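Local coordinates for cell division control protein 45 cdc45 putative (Entamoeba histolytica, PDB 6CC2), which probably serves as the Cdc45 subunit of the CMG replicative helicase, working with Mcm2-7 and GINS to unwind DNA during replication, at residues L271-R275 against N404-V408; L407-G411 against Q449-L454. All coordinates share one frame; numbering follows the deposited sequence. Where two conformers were deposited one is given.

Both interactions use helix 393-417, on one side of the chain's centre. Following the chain, interaction 1 closes a largely helical loop of 128 residues, bringing 271-275, where helix 267-273 gives way to helix 275-281, against 404-408. Interaction 2 then closes a loop of 37 residues, which holds the hairpin 419-423/427-432 and helix 435-441, by crossing 407-411 with 449-454 of helix 444-462. The loops neither nest nor cross but follow one another, overlapping at Leu407 and Val408. Their centres lie about 9 Å apart, and Arg275 CZ packs 3.6 Å from Phe453 CD1, so the outer helices also meet directly. Helix 393-417 thus links helices 267-273 and 275-281 to helix 444-462, which packs on the C-terminal mixed sheet.

Interaction 1 (L271-R275 against N404-V408); sequences LFHTR and NKNLV
The ring of His273 and the extended chain of Arg275 meet the flank of helix 393-417 at Asn404, Lys405 and Val408, a helix packing in which the turn joining helices 267-273 and 275-281 rests on the i, i+1 and i+4 positions of another helix. The imidazole points its CD2 corner at the backbone: Asn404 O lies 3.4 Å from CD2, near the ring plane, while still accepting the helical bond from Val408 N. Val408 places a methyl on each aromatic residue. Its CG2 comes obliquely to within 3.5 Å of His273 CD2, and CG1 approaches Phe272 CE2 at 3.8 Å. Phe272 also lays its CD2 over one face of the imidazole, towards the rim. At the adjacent corner, Lys405 passes with its CG 3.8 Å from His273 NE2, and the remaining chain bends away. NE2 itself meets a water lying in the ring plane, which donates to Lys405 O, whereas ND1 is bonded to Asp269 O; with both nitrogens engaged, the rotation of the ring is fixed. Trp265 packs on the same ring. A second set of polar contacts centres on Asn404 OD1. Arg275 is straight from CG to NE, a shape that carries the guanidinium out to Asn404, crossing its side chain at about a right angle, the two flat groups turned 53° apart. NH2 gives OD1 a nearly straight bond (2.9 Å, 163°), arriving tilted 27° from the carbonyl plane. NH1 forms a salt bridge with Glu456 of helix 444-462. A second water accepts from Arg275 NE and donates to His273 O, and its other donated bond, 2.7 Å long, ends on Asn404 OD1, giving that oxygen two bonds.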
# COMPACT_ATOMS: atom_id res chain seq x y z
N LEU A 271 15.05 -6.02 12.12
CA LEU A 271 14.66 -5.25 13.29
C LEU A 271 14.92 -3.76 13.10
O LEU A 271 14.07 -2.93 13.42
CB LEU A 271 15.40 -5.76 14.53
CG LEU A 271 15.11 -5.06 15.85
CD1 LEU A 271 13.65 -5.09 16.19
CD2 LEU A 271 15.94 -5.72 16.95
N PHE A 272 16.07 -3.41 12.54
CA PHE A 272 16.43 -2.00 12.39
C PHE A 272 15.52 -1.28 11.40
O PHE A 272 15.31 -0.07 11.53
CB PHE A 272 17.89 -1.87 11.95
CG PHE A 272 18.45 -0.47 12.08
CD1 PHE A 272 18.91 -0.00 13.29
CD2 PHE A 272 18.49 0.36 10.98
CE1 PHE A 272 19.41 1.27 13.41
CE2 PHE A 272 19.00 1.65 11.09
CZ PHE A 272 19.45 2.10 12.31
N HIS A 273 14.95 -1.99 10.44
CA HIS A 273 14.14 -1.37 9.39
C HIS A 273 12.64 -1.54 9.58
O HIS A 273 11.86 -1.11 8.72
CB HIS A 273 14.57 -1.92 8.04
CG HIS A 273 15.95 -1.52 7.66
ND1 HIS A 273 17.08 -2.20 8.09
CD2 HIS A 273 16.41 -0.48 6.91
CE1 HIS A 273 18.16 -1.60 7.63
NE2 HIS A 273 17.79 -0.55 6.92
N THR A 274 12.19 -2.15 10.67
CA THR A 274 10.77 -2.22 11.00
C THR A 274 10.39 -0.91 11.69
O THR A 274 10.78 -0.65 12.83
CB THR A 274 10.48 -3.44 11.86
OG1 THR A 274 10.87 -4.63 11.14
CG2 THR A 274 9.00 -3.52 12.18
N ARG A 275 9.62 -0.08 10.98
CA ARG A 275 9.55 1.33 11.32
C ARG A 275 8.94 1.58 12.68
O ARG A 275 9.44 2.44 13.43
CB ARG A 275 8.78 2.08 10.23
CG ARG A 275 9.47 1.94 8.90
CD ARG A 275 8.76 2.67 7.77
NE ARG A 275 9.39 2.31 6.50
CZ ARG A 275 8.98 2.73 5.31
NH1 ARG A 275 7.92 3.54 5.21
NH2 ARG A 275 9.61 2.33 4.22
N ASN A 404 14.44 -0.16 1.40
CA ASN A 404 14.36 0.22 2.80
C ASN A 404 15.74 0.53 3.38
O ASN A 404 15.88 1.45 4.20
CB ASN A 404 13.63 -0.86 3.59
CG ASN A 404 12.12 -0.70 3.51
OD1 ASN A 404 11.54 0.11 4.23
ND2 ASN A 404 11.50 -1.41 2.60
N LYS A 405 16.80 -0.18 2.96
CA LYS A 405 18.13 0.15 3.44
C LYS A 405 18.54 1.55 3.00
O LYS A 405 19.12 2.32 3.77
CB LYS A 405 19.14 -0.89 2.97
CG LYS A 405 18.97 -2.22 3.70
CD LYS A 405 19.78 -3.35 3.07
CE LYS A 405 21.24 -3.23 3.37
NZ LYS A 405 21.95 -4.47 2.94
N ASN A 406 18.22 1.90 1.75
CA ASN A 406 18.57 3.22 1.23
C ASN A 406 17.75 4.32 1.91
O ASN A 406 18.29 5.37 2.28
CB ASN A 406 18.36 3.25 -0.28
CG ASN A 406 18.79 4.56 -0.90
OD1 ASN A 406 19.68 5.24 -0.39
ND2 ASN A 406 18.15 4.92 -2.01
N LEU A 407 16.44 4.09 2.05
CA LEU A 407 15.56 5.12 2.60
C LEU A 407 15.84 5.38 4.07
O LEU A 407 15.92 6.54 4.50
CB LEU A 407 14.11 4.71 2.40
CG LEU A 407 13.65 4.69 0.95
CD1 LEU A 407 12.31 3.98 0.83
CD2 LEU A 407 13.57 6.12 0.41
N VAL A 408 15.99 4.31 4.87
CA VAL A 408 16.25 4.49 6.30
C VAL A 408 17.57 5.21 6.52
O VAL A 408 17.66 6.16 7.31
CB VAL A 408 16.21 3.12 7.02
CG1 VAL A 408 16.82 3.25 8.44
CG2 VAL A 408 14.82 2.61 7.09
O HOH W 1 11.85 0.84 6.79
O HOH W 2 19.78 1.28 6.27

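Interaction 2 (L407-G411 against Q449-L454); sequences LVETG and QLAQFL
Phe453 reaches across to helix 393-417 and lays its ring against the turn from Leu407 to Gly411. Leu407 O stands 3.7 Å above one ring face, towards the rim, with Val408 N on the same face, so backbone rather than side chain makes much of this surface. That oxygen is already taken up by the helical bond from Gly411 N (2.7 Å). Gly411 has no side chain, and its CA comes 3.8 Å from Phe453 CE2. Beyond CZ, Val408 CG2 touches Phe453 CE1 at 3.6 Å. The CG of Phe453 is anti to the backbone N (chi1 175°), which sends the ring out towards the partner helix. Earlier along both helices the direction of insertion reverses: Leu407 drops its CD2 branch onto the backbone of Leu450, 3.7 Å from CA, and beside Gln449 CB. At the later end of both segments, Leu454 CD2 rests against Gly411 CA at 3.9 Å. The result is a buried helix-helix packing in which the axes of segments 407-411 and 449-454 approach to 10.0 Å at a signed angle of -70°, set in the C-terminal domain, whose mixed sheet is consistent with the DHHA1-like domain of RecJ relatives. Further out, the side chains of Thr410 and Leu450 cross at about a right angle, CG2 against CD2, while Thr410 OG1 bonds back to Asn406 O. Phe441 of helix 435-441 touches Leu407, Thr410 and Leu450. Leu450 and Leu454 also reach Leu470 on strand 468-474, and Gln449 is tied through NE2 to Asp368 OD1 and Tyr445 O.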
# COMPACT_ATOMS: atom_id res chain seq x y z
N LEU A 407 16.44 4.09 2.05
CA LEU A 407 15.56 5.12 2.60
C LEU A 407 15.84 5.38 4.07
O LEU A 407 15.92 6.54 4.50
CB LEU A 407 14.11 4.71 2.40
CG LEU A 407 13.65 4.69 0.95
CD1 LEU A 407 12.31 3.98 0.83
CD2 LEU A 407 13.57 6.12 0.41
N VAL A 408 15.99 4.31 4.87
CA VAL A 408 16.25 4.49 6.30
C VAL A 408 17.57 5.21 6.52
O VAL A 408 17.66 6.16 7.31
CB VAL A 408 16.21 3.12 7.02
CG1 VAL A 408 16.82 3.25 8.44
CG2 VAL A 408 14.82 2.61 7.09
N GLU A 409 18.61 4.79 5.79
CA GLU A 409 19.91 5.44 5.94
C GLU A 409 19.82 6.93 5.63
O GLU A 409 20.28 7.78 6.42
CB GLU A 409 20.94 4.76 5.04
CG GLU A 409 22.32 5.42 5.07
CD GLU A 409 23.32 4.72 4.16
OE1 GLU A 409 24.13 3.92 4.67
OE2 GLU A 409 23.27 4.96 2.93
N THR A 410 19.27 7.28 4.46
CA THR A 410 19.14 8.69 4.12
C THR A 410 18.20 9.41 5.09
O THR A 410 18.49 10.53 5.53
CB THR A 410 18.60 8.82 2.69
OG1 THR A 410 19.45 8.12 1.77
CG2 THR A 410 18.49 10.29 2.26
N GLY A 411 17.09 8.76 5.43
CA GLY A 411 16.06 9.43 6.20
C GLY A 411 16.54 9.78 7.60
O GLY A 411 16.24 10.87 8.11
N GLN A 449 9.56 8.34 -2.98
CA GLN A 449 9.77 7.29 -1.99
C GLN A 449 10.34 7.86 -0.71
O GLN A 449 9.96 7.43 0.39
CB GLN A 449 10.71 6.21 -2.55
CG GLN A 449 10.11 5.45 -3.71
CD GLN A 449 11.05 4.41 -4.20
OE1 GLN A 449 11.32 3.42 -3.51
NE2 GLN A 449 11.57 4.61 -5.39
N LEU A 450 11.26 8.82 -0.83
CA LEU A 450 11.84 9.43 0.37
C LEU A 450 10.81 10.25 1.11
O LEU A 450 10.75 10.21 2.35
CB LEU A 450 13.06 10.27 -0.03
CG LEU A 450 13.79 10.94 1.13
CD1 LEU A 450 14.26 9.89 2.13
CD2 LEU A 450 14.98 11.74 0.62
N ALA A 451 9.97 11.00 0.39
CA ALA A 451 8.93 11.78 1.05
C ALA A 451 7.98 10.88 1.84
O ALA A 451 7.58 11.23 2.95
CB ALA A 451 8.14 12.59 0.03
N GLN A 452 7.59 9.74 1.26
CA GLN A 452 6.71 8.80 1.95
C GLN A 452 7.37 8.27 3.21
O GLN A 452 6.73 8.18 4.27
CB GLN A 452 6.34 7.65 1.03
CG GLN A 452 5.49 6.58 1.70
CD GLN A 452 4.91 5.59 0.71
OE1 GLN A 452 5.01 5.77 -0.51
NE2 GLN A 452 4.30 4.53 1.22
N PHE A 453 8.64 7.91 3.12
CA PHE A 453 9.35 7.44 4.30
C PHE A 453 9.41 8.53 5.37
O PHE A 453 9.19 8.26 6.56
CB PHE A 453 10.76 6.97 3.94
CG PHE A 453 11.56 6.59 5.15
CD1 PHE A 453 11.42 5.33 5.71
CD2 PHE A 453 12.37 7.51 5.77
CE1 PHE A 453 12.11 5.00 6.85
CE2 PHE A 453 13.07 7.18 6.91
CZ PHE A 453 12.93 5.92 7.45
N LEU A 454 9.81 9.75 4.98
CA LEU A 454 9.97 10.82 5.95
C LEU A 454 8.64 11.20 6.56
O LEU A 454 8.59 11.54 7.76
CB LEU A 454 10.64 12.04 5.30
CG LEU A 454 12.09 11.86 4.94
CD1 LEU A 454 12.56 13.03 4.05
CD2 LEU A 454 12.99 11.80 6.18